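Local coordinates for protein N-terminal acetyltransferase B complex subunit MDM20 (Candida albicans, PDB 5K04) that serves as the non-catalytic, largely helical subunit of the NatB N-terminal acetyltransferase complex, probably holding and positioning its partner NAT3, at residues A[476-479]-A[480-484]; A[491-494]-A[495-499]. One frame throughout, in Å; residues are numbered along the deposited sequence.

Contact 1: A[476-479]-A[480-484]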
loop_
_atom_site.group_PDB
_atom_site.type_symbol
_atom_site.label_atom_id
_atom_site.label_comp_id
_atom_site.label_asym_id
_atom_site.label_seq_id
_atom_site.Cartn_x
_atom_site.Cartn_y
_atom_site.Cartn_z
ATOM N N ILE A 476 4.943 5.604 -11.163
ATOM C CA ILE A 476 6.137 5.068 -10.508
ATOM C C ILE A 476 7.224 4.732 -11.526
ATOM O O ILE A 476 8.413 4.946 -11.263
ATOM C CB ILE A 476 5.803 3.863 -9.613
ATOM C CG1 ILE A 476 7.006 3.601 -8.709
ATOM C CG2 ILE A 476 5.458 2.605 -10.412
ATOM C CD1 ILE A 476 7.231 4.693 -7.698
ATOM N N LYS A 477 6.842 4.248 -12.713
ATOM C CA LYS A 477 7.828 4.039 -13.770
ATOM C C LYS A 477 8.585 5.327 -14.058
ATOM O O LYS A 477 9.822 5.342 -14.074
ATOM C CB LYS A 477 7.138 3.508 -15.030
ATOM C CG LYS A 477 8.030 3.396 -16.279
ATOM C CD LYS A 477 7.591 2.224 -17.131
ATOM C CE LYS A 477 8.372 2.139 -18.445
ATOM N NZ LYS A 477 8.095 3.310 -19.320
ATOM N N GLU A 478 7.849 6.428 -14.267
ATOM C CA GLU A 478 8.476 7.727 -14.533
ATOM C C GLU A 478 9.332 8.195 -13.351
ATOM O O GLU A 478 10.422 8.739 -13.540
ATOM C CB GLU A 478 7.394 8.763 -14.865
ATOM C CG GLU A 478 7.918 10.166 -15.246
ATOM C CD GLU A 478 8.699 10.220 -16.580
ATOM O OE1 GLU A 478 9.289 11.277 -16.882
ATOM O OE2 GLU A 478 8.716 9.214 -17.320
ATOM N N SER A 479 8.856 7.971 -12.125
ATOM C CA SER A 479 9.647 8.272 -10.931
ATOM C C SER A 479 10.989 7.536 -10.942
ATOM O O SER A 479 12.027 8.114 -10.591
ATOM C CB SER A 479 8.834 7.902 -9.682
ATOM O OG SER A 479 7.610 8.618 -9.650
ATOM N N ILE A 480 10.985 6.258 -11.342
ATOM C CA ILE A 480 12.224 5.487 -11.436
ATOM C C ILE A 480 13.155 6.068 -12.495
ATOM O O ILE A 480 14.372 6.149 -12.295
ATOM C CB ILE A 480 11.904 4.008 -11.720
ATOM C CG1 ILE A 480 11.160 3.390 -10.529
ATOM C CG2 ILE A 480 13.183 3.251 -12.036
ATOM C CD1 ILE A 480 10.665 1.986 -10.781
ATOM N N ILE A 481 12.599 6.495 -13.628
ATOM C CA ILE A 481 13.414 7.059 -14.705
ATOM C C ILE A 481 14.028 8.378 -14.267
ATOM O O ILE A 481 15.225 8.630 -14.464
ATOM C CB ILE A 481 12.564 7.228 -15.982
ATOM C CG1 ILE A 481 12.216 5.861 -16.585
ATOM C CG2 ILE A 481 13.268 8.108 -17.012
ATOM C CD1 ILE A 481 11.380 5.933 -17.866
ATOM N N GLN A 482 13.212 9.240 -13.665
ATOM C CA GLN A 482 13.689 10.542 -13.204
ATOM C C GLN A 482 14.638 10.396 -12.025
ATOM O O GLN A 482 15.613 11.147 -11.906
ATOM C CB GLN A 482 12.500 11.420 -12.813
ATOM C CG GLN A 482 11.616 11.848 -13.962
ATOM C CD GLN A 482 10.351 12.544 -13.479
ATOM O OE1 GLN A 482 10.142 12.721 -12.274
ATOM N NE2 GLN A 482 9.495 12.941 -14.420
ATOM N N GLY A 483 14.348 9.457 -11.123
ATOM C CA GLY A 483 15.248 9.234 -10.005
ATOM C C GLY A 483 16.629 8.797 -10.456
ATOM O O GLY A 483 17.629 9.188 -9.861
ATOM N N PHE A 484 16.701 7.963 -11.505
ATOM C CA PHE A 484 17.999 7.636 -12.088
ATOM C C PHE A 484 18.612 8.837 -12.809
ATOM O O PHE A 484 19.805 9.112 -12.652
ATOM C CB PHE A 484 17.863 6.450 -13.046
ATOM C CG PHE A 484 18.023 5.095 -12.393
ATOM C CD1 PHE A 484 19.286 4.541 -12.213
ATOM C CD2 PHE A 484 16.911 4.362 -11.997
ATOM C CE1 PHE A 484 19.434 3.296 -11.633
ATOM C CE2 PHE A 484 17.047 3.115 -11.411
ATOM C CZ PHE A 484 18.316 2.580 -11.222
#
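Ile-480 and Ile-476 meet one turn apart on helix 456-485, within the helical-repeat (TPR-clan) region of the subunit, and the i to i+4 pattern of an alpha-helix organises everything that follows. The amide of Ile-480 donates to Ile-476 O at 2.9 Å, and its CG1 rests 3.2 Å from Ile-476 O; a first torsion of -65° sets that branch beside the backbone N and hence over the preceding turn. Both isoleucines face helix 489-503, Ile-480 against Phe-495. Next, Ile-481 N bonds to Lys-477 O, and its CG1 lies 3.5 Å from Lys-477 O, repeating the fit of its neighbour on a more exposed flank beside Ile-121. Gln-482 is held twice by Glu-478. Through the backbone, Gln-482 N reaches Glu-478 O at 2.8 Å. On the more exposed side of the helix, where Gln-482 also packs against Ile-37 of the NAT3 chain, its NE2 gives Glu-478 OE1 a bent hydrogen bond of 3.0 Å (138°), meeting the anti lone pair; OE1 is tilted out of the amide plane, and carboxylate and amide stand 86° apart. At Gly-483 the amide reaches Ser-479 O, while Ser-479 OG, turned back beside its own N, bonds to Glu-475 O and to Ser-33 OG of the NAT3 chain. Phe-484 meets Trp-148 and Phe-117 edge-to-face, and its backbone O accepts a hydrogen bond from Trp-148 NE1.

Contact 2: A[491-494]-A[495-499]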
loop_
_atom_site.group_PDB
_atom_site.type_symbol
_atom_site.label_atom_id
_atom_site.label_comp_id
_atom_site.label_asym_id
_atom_site.label_seq_id
_atom_site.Cartn_x
_atom_site.Cartn_y
_atom_site.Cartn_z
ATOM N N LYS A 491 16.793 7.249 -2.589
ATOM C CA LYS A 491 15.370 6.972 -2.654
ATOM C C LYS A 491 15.013 5.943 -3.703
ATOM O O LYS A 491 13.858 5.497 -3.739
ATOM C CB LYS A 491 14.594 8.261 -2.967
ATOM C CG LYS A 491 14.967 9.466 -2.109
ATOM C CD LYS A 491 14.600 9.247 -0.628
ATOM C CE LYS A 491 14.716 10.562 0.180
ATOM N NZ LYS A 491 14.634 10.323 1.653
ATOM N N LEU A 492 15.966 5.579 -4.570
ATOM C CA LEU A 492 15.667 4.780 -5.754
ATOM C C LEU A 492 15.146 3.401 -5.383
ATOM O O LEU A 492 14.131 2.942 -5.926
ATOM C CB LEU A 492 16.921 4.653 -6.616
ATOM C CG LEU A 492 16.905 5.544 -7.850
ATOM C CD1 LEU A 492 18.148 5.318 -8.702
ATOM C CD2 LEU A 492 15.600 5.309 -8.654
ATOM N N GLU A 493 15.851 2.718 -4.473
ATOM C CA GLU A 493 15.437 1.379 -4.054
ATOM C C GLU A 493 13.987 1.366 -3.591
ATOM O O GLU A 493 13.255 0.407 -3.852
ATOM C CB GLU A 493 16.363 0.875 -2.946
ATOM C CG GLU A 493 16.185 -0.583 -2.626
ATOM C CD GLU A 493 17.405 -1.215 -1.939
ATOM O OE1 GLU A 493 18.326 -0.484 -1.494
ATOM O OE2 GLU A 493 17.436 -2.460 -1.852
ATOM N N GLY A 494 13.558 2.431 -2.895
ATOM C CA GLY A 494 12.176 2.515 -2.455
ATOM C C GLY A 494 11.192 2.734 -3.594
ATOM O O GLY A 494 10.061 2.249 -3.537
ATOM N N PHE A 495 11.594 3.478 -4.635
ATOM C CA PHE A 495 10.750 3.578 -5.828
ATOM C C PHE A 495 10.588 2.213 -6.483
ATOM O O PHE A 495 9.481 1.803 -6.843
ATOM C CB PHE A 495 11.344 4.550 -6.850
ATOM C CG PHE A 495 11.407 5.981 -6.400
ATOM C CD1 PHE A 495 10.730 6.415 -5.274
ATOM C CD2 PHE A 495 12.149 6.897 -7.123
ATOM C CE1 PHE A 495 10.797 7.734 -4.876
ATOM C CE2 PHE A 495 12.222 8.228 -6.725
ATOM C CZ PHE A 495 11.547 8.642 -5.602
ATOM N N ILE A 496 11.704 1.503 -6.650
ATOM C CA ILE A 496 11.695 0.211 -7.324
ATOM C C ILE A 496 10.856 -0.784 -6.538
ATOM O O ILE A 496 9.992 -1.477 -7.098
ATOM C CB ILE A 496 13.145 -0.272 -7.518
ATOM C CG1 ILE A 496 13.873 0.648 -8.510
ATOM C CG2 ILE A 496 13.191 -1.723 -7.958
ATOM C CD1 ILE A 496 15.397 0.488 -8.507
ATOM N N ASN A 497 11.066 -0.836 -5.216
ATOM C CA ASN A 497 10.319 -1.768 -4.371
ATOM C C ASN A 497 8.843 -1.416 -4.332
ATOM O O ASN A 497 7.987 -2.310 -4.295
ATOM C CB ASN A 497 10.902 -1.789 -2.956
ATOM C CG ASN A 497 12.211 -2.576 -2.880
ATOM O OD1 ASN A 497 12.438 -3.479 -3.669
ATOM N ND2 ASN A 497 13.061 -2.236 -1.925
ATOM N N PHE A 498 8.530 -0.115 -4.324
ATOM C CA PHE A 498 7.142 0.325 -4.412
ATOM C C PHE A 498 6.491 -0.226 -5.672
ATOM O O PHE A 498 5.415 -0.830 -5.621
ATOM C CB PHE A 498 7.082 1.857 -4.399
ATOM C CG PHE A 498 5.689 2.419 -4.219
ATOM C CD1 PHE A 498 4.885 2.686 -5.311
ATOM C CD2 PHE A 498 5.188 2.690 -2.956
ATOM C CE1 PHE A 498 3.603 3.203 -5.147
ATOM C CE2 PHE A 498 3.898 3.204 -2.780
ATOM C CZ PHE A 498 3.111 3.465 -3.873
ATOM N N SER A 499 7.153 -0.023 -6.818
ATOM C CA SER A 499 6.675 -0.561 -8.088
ATOM C C SER A 499 6.462 -2.070 -8.003
ATOM O O SER A 499 5.372 -2.564 -8.312
ATOM C CB SER A 499 7.672 -0.213 -9.199
ATOM O OG SER A 499 7.201 -0.640 -10.449
#
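Phe-495 packs back against Lys-491 and Leu-492, and helix 489-503 is tightly filled around its ring, which also touches Ile-480 of helix 456-485 and Met-9 of the NAT3 chain. Lys-491 O lies over one face of that ring, 3.6 Å above the plane and offset toward the rim, while also accepting the amide of Phe-495 at 3.2 Å; a single carbonyl thus meets both the backbone and the aromatic group of the same residue. CG points away from the residue's own carbonyl carbon (chi1 -65°), which swings the ring under Lys-491 O. At the far end of the ring, CZ comes to 4.0 Å from Lys-491 CB. Leu-492 crosses the phenylalanine at about a right angle, its CD2 methyl 4.1 Å from Phe-495 CD2. Ile-496 lays an aliphatic branch, CG1, 3.5 Å from the next carbonyl oxygen, Leu-492 O, with Tyr-124 and Leu-155 beyond it. Gly-494 O, also buried, accepts the amide of Phe-498 from above its carbonyl plane (38° out of it), and Phe-498 CB sits 3.1 Å from that oxygen. Phe-498 stacks on Phe-13 of the NAT3 chain, and Lys-491 NZ bonds to Phe-7 O of the same chain. The partly exposed flank is looser. Here Glu-493 and Asn-497 run side by side in the same direction, but their nearest side-chain approach, Glu-493 CG to Asn-497 ND2 at 3.6 Å, makes no polar bond; Glu-493 OE1 instead bonds to His-154, and the pair is tied by the backbone, Asn-497 N to Glu-493 O at 2.9 Å. Such a helix, with one side against helix 456-485 and another against the partner subunit, fits the helical-repeat scaffold expected of the TPR clan.

How the contacts relate
Contacts 1 and 2 occupy consecutive helices, 456-485 and 489-503, and their centres are 9 Å apart. The two helices interlock at several points: Ile-476 CG1 approaches Phe-495 O at 3.6 Å, Phe-484 CD2 meets Leu-492 CD1 at 3.6 Å, and Ser-479 O lies 3.7 Å from Phe-495 CD2. What is local within each helix thus becomes a shared, mostly apolar seam in which backbone carbonyls also take part. Both contacts lie at the interface with NAT3: Val-29 of the NAT3 chain packs against Ile-476 of contact 1 and Phe-498 of contact 2, so the helical pair offers a joint surface to the partner subunit.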